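Local coordinates for STU0660 (Streptococcus thermophilus, PDB 3ZTH), which probably binds DNA as a large-type Csn2 protein of CRISPR-mediated bacterial immunity and carries magnesium ions, at residues 186-191 with 232-237; 59-62 with 68-71; 244-249 with 295-300; 116-121 with 147-152. All blocks are in the same frame, centred on the assembly; numbering follows the deposited sequence.

Contact 1: residues 186-191 with 232-237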
# COMPACT_ATOMS: atom_id res chain seq x y z
N GLU A 186 -25.74 27.42 -3.68
CA GLU A 186 -26.89 27.02 -2.88
C GLU A 186 -26.47 26.11 -1.74
O GLU A 186 -26.95 26.25 -0.61
CB GLU A 186 -27.90 26.29 -3.74
CG GLU A 186 -28.94 27.15 -4.36
CD GLU A 186 -30.22 26.37 -4.55
OE1 GLU A 186 -30.80 25.96 -3.52
OE2 GLU A 186 -30.62 26.15 -5.71
N MSE A 187 -25.60 25.15 -2.05
CA MSE A 187 -25.11 24.23 -1.03
C MSE A 187 -24.34 25.02 0.02
O MSE A 187 -24.48 24.78 1.22
CB MSE A 187 -24.20 23.17 -1.64
CG MSE A 187 -23.56 22.29 -0.58
SE MSE A 187 -22.79 20.67 -1.28
CE MSE A 187 -21.09 21.36 -1.85
N LEU A 188 -23.54 25.97 -0.45
CA LEU A 188 -22.75 26.81 0.44
C LEU A 188 -23.70 27.62 1.33
O LEU A 188 -23.43 27.82 2.52
CB LEU A 188 -21.86 27.75 -0.37
CG LEU A 188 -21.03 28.77 0.42
CD1 LEU A 188 -19.99 28.07 1.28
CD2 LEU A 188 -20.37 29.73 -0.54
N ASP A 189 -24.81 28.07 0.76
CA ASP A 189 -25.79 28.86 1.50
C ASP A 189 -26.32 28.07 2.70
O ASP A 189 -26.20 28.50 3.85
CB ASP A 189 -26.96 29.24 0.59
CG ASP A 189 -27.86 30.32 1.21
OD1 ASP A 189 -27.81 30.52 2.44
OD2 ASP A 189 -28.63 30.97 0.46
N HIS A 190 -26.88 26.90 2.42
CA HIS A 190 -27.45 26.03 3.44
C HIS A 190 -26.43 25.66 4.50
O HIS A 190 -26.79 25.49 5.67
CB HIS A 190 -28.04 24.77 2.80
CG HIS A 190 -29.12 25.05 1.81
ND1 HIS A 190 -29.73 24.05 1.06
CD2 HIS A 190 -29.70 26.21 1.41
CE1 HIS A 190 -30.62 24.59 0.25
NE2 HIS A 190 -30.62 25.90 0.44
N LEU A 191 -25.17 25.53 4.12
CA LEU A 191 -24.15 25.19 5.11
C LEU A 191 -23.88 26.40 6.02
O LEU A 191 -23.93 26.28 7.24
CB LEU A 191 -22.84 24.76 4.45
CG LEU A 191 -21.76 24.43 5.49
CD1 LEU A 191 -22.13 23.12 6.17
CD2 LEU A 191 -20.40 24.30 4.85
N LEU A 232 -18.36 35.34 5.49
CA LEU A 232 -17.97 34.87 4.16
C LEU A 232 -17.12 35.85 3.38
O LEU A 232 -17.41 37.04 3.32
CB LEU A 232 -19.23 34.55 3.35
CG LEU A 232 -19.04 34.03 1.93
CD1 LEU A 232 -18.14 32.80 1.95
CD2 LEU A 232 -20.40 33.70 1.32
N THR A 233 -16.06 35.34 2.76
CA THR A 233 -15.17 36.16 1.95
C THR A 233 -14.85 35.51 0.60
O THR A 233 -14.52 34.32 0.52
CB THR A 233 -13.83 36.44 2.67
OG1 THR A 233 -14.07 37.23 3.84
CG2 THR A 233 -12.88 37.20 1.76
N PHE A 234 -14.97 36.31 -0.45
CA PHE A 234 -14.70 35.87 -1.81
C PHE A 234 -13.49 36.60 -2.40
O PHE A 234 -13.33 37.81 -2.23
CB PHE A 234 -15.92 36.15 -2.69
CG PHE A 234 -16.98 35.08 -2.64
CD1 PHE A 234 -16.85 33.91 -3.37
CD2 PHE A 234 -18.15 35.28 -1.89
CE1 PHE A 234 -17.87 32.95 -3.36
CE2 PHE A 234 -19.16 34.32 -1.88
CZ PHE A 234 -19.03 33.16 -2.61
N ILE A 235 -12.62 35.86 -3.09
CA ILE A 235 -11.46 36.45 -3.77
C ILE A 235 -11.56 35.96 -5.21
O ILE A 235 -11.40 34.76 -5.47
CB ILE A 235 -10.12 35.98 -3.21
CG1 ILE A 235 -9.88 36.56 -1.82
CG2 ILE A 235 -8.99 36.48 -4.11
CD1 ILE A 235 -8.53 36.15 -1.21
N LEU A 236 -11.83 36.88 -6.14
CA LEU A 236 -11.97 36.56 -7.56
C LEU A 236 -10.80 37.09 -8.38
O LEU A 236 -10.15 38.06 -8.00
CB LEU A 236 -13.28 37.18 -8.09
CG LEU A 236 -14.55 37.04 -7.22
CD1 LEU A 236 -15.67 37.87 -7.83
CD2 LEU A 236 -14.97 35.59 -7.11
N PHE A 237 -10.53 36.45 -9.52
CA PHE A 237 -9.47 36.85 -10.44
C PHE A 237 -10.15 37.06 -11.79
O PHE A 237 -10.11 36.19 -12.67
CB PHE A 237 -8.41 35.76 -10.57
CG PHE A 237 -7.57 35.57 -9.34
CD1 PHE A 237 -8.05 34.82 -8.27
CD2 PHE A 237 -6.31 36.14 -9.26
CE1 PHE A 237 -7.29 34.64 -7.13
CE2 PHE A 237 -5.53 35.96 -8.12
CZ PHE A 237 -6.02 35.21 -7.05
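L188 of helix 177-192 meets L232 and F234 of strand 232-237 where a helix packs onto the central sheet of a layered α/β fold, related by family to the P-loop NTPases. The strand's side chains alternate between the two sides of the sheet, and L232 and F234, two residues apart, look out on the same side. L188 comes in beside them on that face, its CD2 about level with the end of L232 rather than above it. Its CG stands anti to the backbone N (chi1 176°), which sends CG and its methyls toward the strand. The CA atoms of L188 and L232 remain 10.1 Å apart, so only the end of the leucine touches. Methyl CD2 does all of the work. It meets CD2 of L232 methyl to methyl at 4.4 Å, and it comes at the ring of F234 obliquely. F234 starts off alongside the contact, but its chi1 of -84° carries the far end of the ring toward the helix. No hydrogen bond crosses; this is pure van der Waals packing between three buried side chains.

L188 also leans on L97 of helix 97-106 and on I201 of the neighbouring parallel strand. L232 and F234 are backed in turn by L225 and I222 of helix 212-228, the helix of the β-α-β crossover from strand 199-204. Elsewhere on the helix, M187 and H190 pack on L135 of the second subunit. CD2 of L188 comes closest to the ring at CZ of F234, 4.2 Å away.

Contact 2: residues 59-62 with 68-71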
# COMPACT_ATOMS: atom_id res chain seq x y z
N GLU A 59 9.26 28.44 5.60
CA GLU A 59 7.87 28.47 5.16
C GLU A 59 7.41 29.89 4.89
O GLU A 59 7.71 30.80 5.66
CB GLU A 59 6.96 27.82 6.20
CG GLU A 59 7.51 26.53 6.77
CD GLU A 59 6.46 25.72 7.49
OE1 GLU A 59 5.60 26.32 8.18
OE2 GLU A 59 6.49 24.47 7.36
N PRO A 60 6.68 30.11 3.78
CA PRO A 60 6.17 31.44 3.41
C PRO A 60 5.09 31.95 4.37
O PRO A 60 4.30 31.17 4.92
CB PRO A 60 5.65 31.23 1.99
CG PRO A 60 5.17 29.81 2.03
CD PRO A 60 6.30 29.11 2.76
N THR A 61 5.04 33.26 4.56
CA THR A 61 4.09 33.86 5.48
C THR A 61 3.18 34.92 4.86
O THR A 61 3.48 35.49 3.81
CB THR A 61 4.87 34.47 6.67
OG1 THR A 61 4.79 33.57 7.79
CG2 THR A 61 4.34 35.83 7.05
N ILE A 62 2.04 35.17 5.52
CA ILE A 62 1.09 36.20 5.09
C ILE A 62 0.78 37.06 6.31
O ILE A 62 0.26 36.56 7.31
CB ILE A 62 -0.24 35.59 4.57
CG1 ILE A 62 0.03 34.74 3.33
CG2 ILE A 62 -1.22 36.70 4.25
CD1 ILE A 62 -1.23 34.31 2.59
N GLU A 68 1.16 41.32 11.58
CA GLU A 68 1.11 40.08 12.35
C GLU A 68 0.83 38.93 11.39
O GLU A 68 0.34 39.14 10.27
CB GLU A 68 0.01 40.15 13.39
CG GLU A 68 0.21 41.23 14.41
CD GLU A 68 0.22 40.69 15.81
OE1 GLU A 68 1.05 39.79 16.09
OE2 GLU A 68 -0.60 41.16 16.63
N ILE A 69 1.14 37.72 11.83
CA ILE A 69 0.92 36.55 11.00
C ILE A 69 -0.54 36.12 10.96
O ILE A 69 -1.19 36.00 12.00
CB ILE A 69 1.78 35.37 11.46
CG1 ILE A 69 3.25 35.66 11.16
CG2 ILE A 69 1.35 34.10 10.76
CD1 ILE A 69 4.21 34.55 11.58
N VAL A 70 -1.05 35.91 9.75
CA VAL A 70 -2.42 35.47 9.57
C VAL A 70 -2.37 33.95 9.60
O VAL A 70 -1.78 33.34 8.72
CB VAL A 70 -2.97 35.93 8.21
CG1 VAL A 70 -4.42 35.50 8.05
CG2 VAL A 70 -2.84 37.44 8.08
N LYS A 71 -2.97 33.35 10.61
CA LYS A 71 -2.95 31.89 10.74
C LYS A 71 -3.47 31.16 9.51
O LYS A 71 -4.46 31.57 8.91
CB LYS A 71 -3.75 31.45 11.96
CG LYS A 71 -3.21 31.96 13.28
CD LYS A 71 -4.00 31.38 14.43
CE LYS A 71 -3.53 31.93 15.77
NZ LYS A 71 -4.27 31.32 16.90
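The flat groups that meet are peptides: the carbonyl of I62 and the amide between I69 and V70. V70 N donates to I62 O at 2.8 Å, with an N-H...O angle of 167°, and the donor sits nearly on the extension of the C=O bond (169°). Carbon lies to either side of the plane of that carbonyl. On one side is I69 CA, 3.7 Å from I62 O; on the other is methyl CG2 of V70, which comes to 3.3 Å from the same oxygen. The first torsion of V70 explains this, since with CG1 anti to the backbone N, CG2 is left beside the N-H that makes the bond.

The side chains add van der Waals contacts round it. CG2 of I62 and CG2 of V70 meet methyl to methyl at 4.2 Å, and both residues rest on F42 of helix 28-43. Further out, T61 and I69 cross at about a right angle, with T61 OG1 4.0 Å from I69 CD1. Y41 OH bonds to V70 O and weakly to I62 N, and D64 OD1 takes the N-H of E68 inside the same connection.

One nearly straight backbone bond thus closes the short connection from I62 to V70, with five residues between the two segments. It is an irregular connection laid over helix 28-43, on the way from strand 20-24 of the sheet to its outer strand 76-80.

Contact 3: residues 244-249 with 295-300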
# COMPACT_ATOMS: atom_id res chain seq x y z
N LEU A 244 -15.15 42.30 -14.36
CA LEU A 244 -14.88 43.07 -13.16
C LEU A 244 -16.11 43.92 -12.81
O LEU A 244 -16.63 44.63 -13.66
CB LEU A 244 -13.68 43.98 -13.40
CG LEU A 244 -13.24 44.89 -12.26
CD1 LEU A 244 -12.78 44.05 -11.07
CD2 LEU A 244 -12.12 45.81 -12.76
N LYS A 245 -16.57 43.83 -11.56
CA LYS A 245 -17.74 44.60 -11.12
C LYS A 245 -17.29 45.63 -10.09
O LYS A 245 -16.71 45.28 -9.07
CB LYS A 245 -18.79 43.68 -10.47
CG LYS A 245 -19.30 42.56 -11.35
CD LYS A 245 -19.98 43.10 -12.61
CE LYS A 245 -20.32 41.97 -13.58
NZ LYS A 245 -20.94 42.46 -14.85
N ILE A 246 -17.56 46.90 -10.36
CA ILE A 246 -17.18 47.97 -9.44
C ILE A 246 -18.39 48.73 -8.90
O ILE A 246 -19.25 49.17 -9.67
CB ILE A 246 -16.24 48.99 -10.13
CG1 ILE A 246 -14.89 48.34 -10.43
CG2 ILE A 246 -16.05 50.21 -9.24
CD1 ILE A 246 -13.90 49.26 -11.10
N ASP A 247 -18.47 48.86 -7.57
CA ASP A 247 -19.54 49.62 -6.92
C ASP A 247 -18.94 50.28 -5.68
O ASP A 247 -17.77 50.07 -5.36
CB ASP A 247 -20.74 48.73 -6.54
CG ASP A 247 -20.39 47.64 -5.54
OD1 ASP A 247 -19.70 47.93 -4.54
OD2 ASP A 247 -20.82 46.48 -5.75
N GLU A 248 -19.74 51.09 -4.98
CA GLU A 248 -19.25 51.78 -3.79
C GLU A 248 -18.72 50.86 -2.69
O GLU A 248 -17.75 51.19 -2.02
CB GLU A 248 -20.34 52.68 -3.19
CG GLU A 248 -20.31 54.13 -3.67
CD GLU A 248 -18.96 54.83 -3.40
OE1 GLU A 248 -18.00 54.17 -2.94
OE2 GLU A 248 -18.87 56.05 -3.66
N GLU A 249 -19.35 49.71 -2.52
CA GLU A 249 -18.95 48.78 -1.48
C GLU A 249 -17.66 48.01 -1.71
O GLU A 249 -16.82 47.95 -0.82
CB GLU A 249 -20.08 47.78 -1.22
CG GLU A 249 -21.40 48.46 -0.89
CD GLU A 249 -21.23 49.57 0.13
OE1 GLU A 249 -20.77 49.28 1.27
OE2 GLU A 249 -21.55 50.74 -0.20
N THR A 295 -13.95 49.24 -17.21
CA THR A 295 -13.27 48.91 -18.45
C THR A 295 -11.75 49.03 -18.37
O THR A 295 -11.02 48.14 -18.80
CB THR A 295 -13.74 49.84 -19.58
OG1 THR A 295 -15.13 49.62 -19.83
CG2 THR A 295 -12.92 49.60 -20.85
N VAL A 296 -11.30 50.15 -17.83
CA VAL A 296 -9.88 50.47 -17.75
C VAL A 296 -9.05 49.95 -16.59
O VAL A 296 -7.85 49.71 -16.75
CB VAL A 296 -9.70 52.01 -17.80
CG1 VAL A 296 -8.25 52.36 -17.63
CG2 VAL A 296 -10.20 52.55 -19.12
N THR A 297 -9.66 49.77 -15.43
CA THR A 297 -8.91 49.30 -14.27
C THR A 297 -7.91 48.17 -14.53
O THR A 297 -6.78 48.22 -14.05
CB THR A 297 -9.85 48.88 -13.14
OG1 THR A 297 -10.53 50.04 -12.64
CG2 THR A 297 -9.07 48.25 -12.01
N PRO A 298 -8.31 47.13 -15.27
CA PRO A 298 -7.38 46.03 -15.54
C PRO A 298 -6.09 46.47 -16.25
O PRO A 298 -5.07 45.77 -16.20
CB PRO A 298 -8.21 45.07 -16.39
CG PRO A 298 -9.59 45.32 -15.90
CD PRO A 298 -9.65 46.82 -15.80
N TYR A 299 -6.12 47.63 -16.91
CA TYR A 299 -4.96 48.11 -17.63
C TYR A 299 -4.17 49.22 -16.94
O TYR A 299 -3.24 49.76 -17.53
CB TYR A 299 -5.38 48.60 -19.02
CG TYR A 299 -5.99 47.52 -19.86
CD1 TYR A 299 -5.20 46.50 -20.40
CD2 TYR A 299 -7.37 47.47 -20.06
CE1 TYR A 299 -5.78 45.46 -21.13
CE2 TYR A 299 -7.96 46.43 -20.79
CZ TYR A 299 -7.16 45.43 -21.32
OH TYR A 299 -7.74 44.41 -22.02
N LEU A 300 -4.52 49.55 -15.71
CA LEU A 300 -3.82 50.60 -14.99
C LEU A 300 -2.44 50.15 -14.53
O LEU A 300 -2.19 48.96 -14.39
CB LEU A 300 -4.65 51.05 -13.79
CG LEU A 300 -6.03 51.58 -14.18
CD1 LEU A 300 -6.87 51.86 -12.95
CD2 LEU A 300 -5.86 52.85 -15.02
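L244, at the start of an extended run, faces T297 and P298, in the 3-10 segment 297-299 that follows on from helix 286-296. Residues 244-246 all have β-like backbone angles, which puts L244 and I246 on the same side of the chain, both pointing at that segment. Across from them the 3-10 turn is held by Y299 N to V296 O at 2.7 Å. No backbone bond joins the two segments.

Methyl CD2 of L244 lodges against two neighbours. It is 3.8 Å from CB of T297, and it touches the rim of the proline ring at P298 CD, 4.0 Å away. The L244 and T297 side chains cross at about a right angle. I246 comes in beside them, its CD1 3.8 Å from T297 OG1. That hydroxyl stands beside its own backbone N (chi1 -67°) and bonds to L293 O one turn back, so its polar end is already engaged with the helix.

The polar links bypass this apolar patch: E294 OE2 receives the N-H of I246, and R290 NH1 holds its carbonyl. P298 has another neighbour too, for its side chain lies about 4 Å from those of Q26 and D240, which bind a magnesium ion. P298 O accepts a hydrogen bond from Q26 NE2, so P298 is a second-shell neighbour of the site, with L244 packed behind it, and its carbonyl would be expected to help set the rotation of the Q26 amide.

Contact 4: residues 116-121 with 147-152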
# COMPACT_ATOMS: atom_id res chain seq x y z
N GLU A 116 -30.73 2.68 13.42
CA GLU A 116 -30.96 1.71 14.47
C GLU A 116 -31.59 0.45 13.91
O GLU A 116 -31.19 -0.65 14.26
CB GLU A 116 -31.86 2.31 15.55
CG GLU A 116 -31.21 3.46 16.29
CD GLU A 116 -32.12 4.08 17.33
OE1 GLU A 116 -32.61 3.35 18.22
OE2 GLU A 116 -32.35 5.31 17.25
N LYS A 117 -32.57 0.61 13.03
CA LYS A 117 -33.20 -0.55 12.43
C LYS A 117 -32.20 -1.32 11.58
O LYS A 117 -32.24 -2.55 11.52
CB LYS A 117 -34.40 -0.14 11.57
CG LYS A 117 -35.57 0.42 12.37
CD LYS A 117 -36.76 0.73 11.49
CE LYS A 117 -37.28 -0.52 10.78
NZ LYS A 117 -38.46 -0.24 9.91
N ILE A 118 -31.29 -0.60 10.93
CA ILE A 118 -30.27 -1.23 10.09
C ILE A 118 -29.28 -2.02 10.94
O ILE A 118 -28.89 -3.12 10.57
CB ILE A 118 -29.48 -0.19 9.25
CG1 ILE A 118 -30.37 0.34 8.12
CG2 ILE A 118 -28.23 -0.84 8.66
CD1 ILE A 118 -29.68 1.35 7.22
N ASN A 119 -28.88 -1.45 12.07
CA ASN A 119 -27.94 -2.13 12.95
C ASN A 119 -28.61 -3.33 13.62
O ASN A 119 -27.92 -4.20 14.16
CB ASN A 119 -27.39 -1.17 14.00
CG ASN A 119 -26.34 -0.24 13.43
OD1 ASN A 119 -25.47 -0.66 12.67
ND2 ASN A 119 -26.41 1.03 13.80
N GLU A 120 -29.93 -3.37 13.60
CA GLU A 120 -30.65 -4.48 14.20
C GLU A 120 -30.60 -5.64 13.23
O GLU A 120 -30.49 -6.80 13.63
CB GLU A 120 -32.09 -4.09 14.51
CG GLU A 120 -32.21 -3.04 15.60
CD GLU A 120 -33.65 -2.84 16.08
OE1 GLU A 120 -34.55 -2.70 15.23
OE2 GLU A 120 -33.86 -2.82 17.31
N GLN A 121 -30.69 -5.34 11.94
CA GLN A 121 -30.61 -6.39 10.93
C GLN A 121 -29.19 -6.92 10.87
O GLN A 121 -28.95 -8.05 10.46
CB GLN A 121 -31.03 -5.84 9.57
CG GLN A 121 -32.51 -5.57 9.49
CD GLN A 121 -33.31 -6.80 9.81
OE1 GLN A 121 -33.19 -7.83 9.13
NE2 GLN A 121 -34.14 -6.72 10.85
N LEU A 147 -19.11 -4.41 13.76
CA LEU A 147 -18.82 -3.02 14.03
C LEU A 147 -20.05 -2.31 13.50
O LEU A 147 -20.27 -2.25 12.30
CB LEU A 147 -17.59 -2.56 13.25
CG LEU A 147 -17.28 -1.07 13.43
CD1 LEU A 147 -16.91 -0.81 14.89
CD2 LEU A 147 -16.15 -0.64 12.49
N PRO A 148 -20.89 -1.79 14.40
CA PRO A 148 -22.11 -1.09 14.00
C PRO A 148 -21.88 -0.03 12.92
O PRO A 148 -20.85 0.66 12.92
CB PRO A 148 -22.61 -0.49 15.31
CG PRO A 148 -21.34 -0.23 16.06
CD PRO A 148 -20.57 -1.51 15.81
N LEU A 149 -22.84 0.09 12.01
CA LEU A 149 -22.78 1.06 10.92
C LEU A 149 -22.98 2.49 11.39
O LEU A 149 -23.67 2.75 12.37
CB LEU A 149 -23.83 0.73 9.87
CG LEU A 149 -23.40 -0.25 8.78
CD1 LEU A 149 -24.56 -0.56 7.85
CD2 LEU A 149 -22.25 0.38 8.00
N THR A 150 -22.35 3.42 10.68
CA THR A 150 -22.48 4.83 10.99
C THR A 150 -22.96 5.51 9.71
O THR A 150 -22.75 5.00 8.61
CB THR A 150 -21.13 5.46 11.39
OG1 THR A 150 -20.20 5.34 10.30
CG2 THR A 150 -20.56 4.78 12.62
N LEU A 151 -23.62 6.65 9.86
CA LEU A 151 -24.11 7.38 8.69
C LEU A 151 -22.93 7.86 7.88
O LEU A 151 -22.93 7.76 6.65
CB LEU A 151 -25.01 8.53 9.14
CG LEU A 151 -26.26 7.97 9.83
CD1 LEU A 151 -27.02 9.06 10.58
CD2 LEU A 151 -27.14 7.31 8.78
N ASP A 152 -21.90 8.36 8.56
CA ASP A 152 -20.71 8.81 7.86
C ASP A 152 -20.24 7.70 6.94
O ASP A 152 -19.84 7.94 5.80
CB ASP A 152 -19.59 9.14 8.84
CG ASP A 152 -18.26 9.37 8.14
OD1 ASP A 152 -18.11 10.41 7.46
OD2 ASP A 152 -17.37 8.50 8.25
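Polar contact first: N119, on helix 109-130, uses its amide oxygen to take the backbone N-H of L149, with OD1 2.8 Å from L149 N. The bond is somewhat bent, 145° at the hydrogen. Its donor approaches at 136° to the C=O bond and lies tilted 19° from the carbonyl plane. N119 has CG beside its backbone N, which swings the amide from the flank of the helix over to the passing chain. The same oxygen also rests against carbon, 3.6 Å from P148 CA and 3.5 Å from L149 CB.

The segment 147-152 links strand 140-146 to helix 151-157, running past the long helix of an arm about 38 Å from the chain's centre. T150 is the N-cap of helix 151-157, its OG1 bonded to Q153 N.

The apolar contact lies next door. I118 sends methyl CG2 to CD1 of L149, 3.8 Å away, the two side chains crossing at a slant. Both also reach the second subunit, I118 packing on its Q121 and L149 on its N158, while Q121 OE1 bonds to H114 ND1 of that subunit.

Overall arrangement
From the N terminus, contact 2 comes first and closes the shortest loop, 59-62 to 68-71, over helix 28-43 and ahead of the outer strand 76-80. The chain then runs out into the arm, where contact 4 joins helix 109-130 to the approach to helix 151-157. Back in the core, contact 1 sets helix 177-192 against strand 232-237, and contact 3 brings the loop after that strand to the 3-10 segment following helix 286-296, close to the magnesium site. The four follow in series; none nests or crosses. Contacts 3 and 4 lie farthest apart, their centres about 55 Å from each other, on opposite sides of the chain's centre. Contacts 1 and 4 both touch the second subunit.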